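Local coordinates for protein B-agarase (Saccharophagus degradans, PDB 4BQ2) that hydrolyses agarose chains as a family 50 exo-beta-agarase, whose catalytic module also carries a calcium-binding beta domain, at residues F6-D11 with K38-A43. Sequence-based numbering, arbitrary orientation.
Sequences FDFEND and KGLKLA. With CA (calcium ion), chain K.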
ATOM      1  N   PHE A   6     -32.687   3.207 -10.797  1.00 22.39           N
ATOM      2  CA  PHE A   6     -32.841   4.665 -10.852  1.00 21.93           C
ATOM      3  C   PHE A   6     -32.431   5.176 -12.229  1.00 21.87           C
ATOM      4  O   PHE A   6     -31.241   5.144 -12.568  1.00 20.95           O
ATOM      5  CB  PHE A   6     -31.966   5.396  -9.792  1.00 20.60           C
ATOM      6  CG  PHE A   6     -32.282   5.005  -8.377  1.00 23.11           C
ATOM      7  CD1 PHE A   6     -33.309   5.653  -7.662  1.00 24.38           C
ATOM      8  CD2 PHE A   6     -31.606   3.950  -7.767  1.00 23.96           C
ATOM      9  CE1 PHE A   6     -33.613   5.273  -6.355  1.00 26.53           C
ATOM     10  CE2 PHE A   6     -31.920   3.561  -6.463  1.00 25.56           C
ATOM     11  CZ  PHE A   6     -32.911   4.226  -5.757  1.00 25.03           C
ATOM     12  N   ASP A   7     -33.397   5.659 -13.007  1.00 21.90           N
ATOM     13  CA  ASP A   7     -33.068   6.336 -14.281  1.00 21.51           C
ATOM     14  C   ASP A   7     -33.276   7.839 -14.220  1.00 21.56           C
ATOM     15  O   ASP A   7     -33.009   8.540 -15.196  1.00 21.40           O
ATOM     16  CB  ASP A   7     -33.798   5.723 -15.487  1.00 21.97           C
ATOM     17  CG  ASP A   7     -35.317   5.883 -15.431  1.00 22.61           C
ATOM     18  OD1 ASP A   7     -35.874   6.714 -14.683  1.00 21.41           O
ATOM     19  OD2 ASP A   7     -35.971   5.129 -16.153  1.00 25.91           O
ATOM     20  N   PHE A   8     -33.769   8.318 -13.073  1.00 22.97           N
ATOM     21  CA  PHE A   8     -33.981   9.768 -12.795  1.00 22.55           C
ATOM     22  C   PHE A   8     -34.946  10.503 -13.737  1.00 23.19           C
ATOM     23  O   PHE A   8     -34.977  11.744 -13.745  1.00 24.30           O
ATOM     24  CB  PHE A   8     -32.638  10.501 -12.621  1.00 22.26           C
ATOM     25  CG  PHE A   8     -31.735   9.821 -11.634  1.00 21.51           C
ATOM     26  CD1 PHE A   8     -31.981   9.943 -10.265  1.00 22.35           C
ATOM     27  CD2 PHE A   8     -30.709   8.972 -12.060  1.00 21.07           C
ATOM     28  CE1 PHE A   8     -31.187   9.272  -9.333  1.00 21.96           C
ATOM     29  CE2 PHE A   8     -29.907   8.304 -11.124  1.00 20.59           C
ATOM     30  CZ  PHE A   8     -30.153   8.461  -9.768  1.00 20.59           C
ATOM     31  N   GLU A   9     -35.744   9.744 -14.492  1.00 25.20           N
ATOM     32  CA  GLU A   9     -36.619  10.337 -15.521  1.00 26.76           C
ATOM     33  C   GLU A   9     -37.871  11.036 -14.974  1.00 30.00           C
ATOM     34  O   GLU A   9     -38.424  11.913 -15.615  1.00 31.08           O
ATOM     35  CB  GLU A   9     -37.002   9.296 -16.582  1.00 26.18           C
ATOM     36  CG  GLU A   9     -35.806   8.812 -17.389  1.00 24.65           C
ATOM     37  CD  GLU A   9     -35.078   9.971 -18.041  1.00 26.72           C
ATOM     38  OE1 GLU A   9     -35.758  10.771 -18.709  1.00 26.14           O
ATOM     39  OE2 GLU A   9     -33.850  10.127 -17.843  1.00 24.75           O
ATOM     40  N   ASN A  10     -38.336  10.628 -13.806  1.00 32.09           N
ATOM     41  CA  ASN A  10     -39.440  11.352 -13.158  1.00 34.64           C
ATOM     42  C   ASN A  10     -38.992  12.717 -12.566  1.00 33.06           C
ATOM     43  O   ASN A  10     -39.761  13.370 -11.869  1.00 34.95           O
ATOM     44  CB  ASN A  10     -40.111  10.457 -12.098  1.00 34.16           C
ATOM     45  CG  ASN A  10     -39.207  10.187 -10.900  1.00 36.96           C
ATOM     46  OD1 ASN A  10     -38.047  10.627 -10.863  1.00 34.60           O
ATOM     47  ND2 ASN A  10     -39.735   9.472  -9.908  1.00 34.69           N
ATOM     48  N   ASP A  11     -37.742  13.121 -12.826  1.00 33.59           N
ATOM     49  CA  ASP A  11     -37.221  14.462 -12.438  1.00 34.83           C
ATOM     50  C   ASP A  11     -37.127  14.678 -10.902  1.00 35.41           C
ATOM     51  O   ASP A  11     -37.019  15.817 -10.409  1.00 31.46           O
ATOM     52  CB  ASP A  11     -38.073  15.581 -13.096  1.00 38.00           C
ATOM     53  CG  ASP A  11     -37.230  16.725 -13.683  1.00 43.37           C
ATOM     54  OD1 ASP A  11     -36.065  16.917 -13.267  1.00 43.09           O
ATOM     55  OD2 ASP A  11     -37.740  17.444 -14.582  1.00 43.59           O
ATOM     56  N   LYS A  38     -32.005  12.596 -18.370  1.00 20.48           N
ATOM     57  CA  LYS A  38     -31.923  13.176 -17.032  1.00 19.53           C
ATOM     58  C   LYS A  38     -31.006  12.333 -16.140  1.00 18.51           C
ATOM     59  O   LYS A  38     -31.185  11.127 -16.059  1.00 17.58           O
ATOM     60  CB  LYS A  38     -33.315  13.266 -16.402  1.00 21.59           C
ATOM     61  CG  LYS A  38     -34.337  14.040 -17.203  1.00 24.05           C
ATOM     62  CD  LYS A  38     -34.373  15.509 -16.880  1.00 28.98           C
ATOM     63  CE  LYS A  38     -35.808  16.027 -16.954  1.00 32.01           C
ATOM     64  NZ  LYS A  38     -36.656  15.241 -17.884  1.00 30.32           N
ATOM     65  N   GLY A  39     -30.046  12.970 -15.470  1.00 18.31           N
ATOM     66  CA  GLY A  39     -29.141  12.266 -14.562  1.00 19.37           C
ATOM     67  C   GLY A  39     -29.046  12.962 -13.196  1.00 19.75           C
ATOM     68  O   GLY A  39     -29.515  14.085 -13.023  1.00 19.40           O
ATOM     69  N   LEU A  40     -28.484  12.252 -12.230  1.00 19.13           N
ATOM     70  CA  LEU A  40     -28.233  12.834 -10.914  1.00 19.73           C
ATOM     71  C   LEU A  40     -26.874  13.504 -10.909  1.00 19.56           C
ATOM     72  O   LEU A  40     -25.818  12.827 -11.010  1.00 19.65           O
ATOM     73  CB  LEU A  40     -28.275  11.758  -9.847  1.00 20.86           C
ATOM     74  CG  LEU A  40     -28.042  12.273  -8.418  1.00 23.06           C
ATOM     75  CD1 LEU A  40     -29.290  12.940  -7.869  1.00 23.46           C
ATOM     76  CD2 LEU A  40     -27.664  11.071  -7.579  1.00 24.32           C
ATOM     77  N   LYS A  41     -26.901  14.819 -10.742  1.00 19.36           N
ATOM     78  CA  LYS A  41     -25.694  15.607 -10.655  1.00 21.87           C
ATOM     79  C   LYS A  41     -25.269  15.669  -9.184  1.00 21.35           C
ATOM     80  O   LYS A  41     -26.030  16.133  -8.334  1.00 20.95           O
ATOM     81  CB  LYS A  41     -25.907  17.018 -11.206  1.00 23.44           C
ATOM     82  CG  LYS A  41     -24.637  17.863 -11.113  1.00 25.84           C
ATOM     83  CD  LYS A  41     -24.868  19.294 -11.532  1.00 30.69           C
ATOM     84  CE  LYS A  41     -23.562  20.061 -11.372  1.00 35.57           C
ATOM     85  NZ  LYS A  41     -23.554  21.296 -12.207  1.00 36.76           N
ATOM     86  N   LEU A  42     -24.074  15.163  -8.882  1.00 21.65           N
ATOM     87  CA  LEU A  42     -23.649  15.052  -7.480  1.00 19.98           C
ATOM     88  C   LEU A  42     -22.426  15.942  -7.286  1.00 20.21           C
ATOM     89  O   LEU A  42     -21.344  15.631  -7.799  1.00 18.97           O
ATOM     90  CB  LEU A  42     -23.385  13.591  -7.110  1.00 19.28           C
ATOM     91  CG  LEU A  42     -22.933  13.317  -5.661  1.00 21.36           C
ATOM     92  CD1 LEU A  42     -24.079  13.597  -4.671  1.00 21.68           C
ATOM     93  CD2 LEU A  42     -22.405  11.896  -5.486  1.00 21.79           C
ATOM     94  N   ALA A  43     -22.602  17.061  -6.574  1.00 19.88           N
ATOM     95  CA  ALA A  43     -21.530  18.017  -6.418  1.00 20.27           C
ATOM     96  C   ALA A  43     -21.023  17.919  -4.968  1.00 22.08           C
ATOM     97  O   ALA A  43     -21.722  18.326  -4.031  1.00 22.19           O
ATOM     98  CB  ALA A  43     -22.001  19.421  -6.777  1.00 20.18           C
TER
HETATM   99 CA    CA K1797     -31.822   9.153 -17.092  1.00 22.65          CA
HETATM  100  O   HOH W   1     -34.489  12.391 -20.473  1.00 30.69           O
HETATM  101  O   HOH W   2     -32.302   7.485 -18.250  1.00 21.20           O
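Glu9 and Lys38 meet at a calcium ion that joins the loop after strand 3-6 to strand 36-44. The metal takes Glu9 OE2 at 2.4 Å and the backbone oxygens of Asp7 and Lys38, with a water at 2.1 Å; Ser37 and Asp185 complete the site. The Glu9 chain leaves its backbone away from the strand, but chi2 of -56° folds it back and brings the carboxylate to the ion. Glu9 OE2 is held twice, by the ion and by Lys38 N, which donates to its syn lone pair over 3.1 Å, a bent bond with an N-H...O angle of 136°. A water bridges the other oxygen, OE1, to the same Lys38 N, though its link to that nitrogen is weak.

Beyond the ion, the Lys38 side chain runs past the type I turn from Phe8 to Asp11. Bends at its last three torsions set Lys38 CE 3.4 Å from Asp11 OD2, while Lys38 NZ stays 4.1 Å from it, too far for a salt bridge; the opposite charges probably attract at a distance, without a direct bond. In an Asx turn, Glu9 N donates to Asp7 OD1 from above the carboxylate plane, while Asp7 binds the calcium through its backbone O.

On the buried side, Leu40 CB sits over the centre of one face of the Phe8 ring, 13° off the ring normal, a CH-pi contact at 3.8 Å from CB to the Phe8 ring centroid. Ile26 and Pro14 also touch this ring. Together, metal-bound backbone oxygens and acidic side chains beside a packed aromatic ring form a calcium site that joins the loop after strand 3-6 to strands 36-44 and 180-191 of the CBM-like domain, consistent with a structural metal.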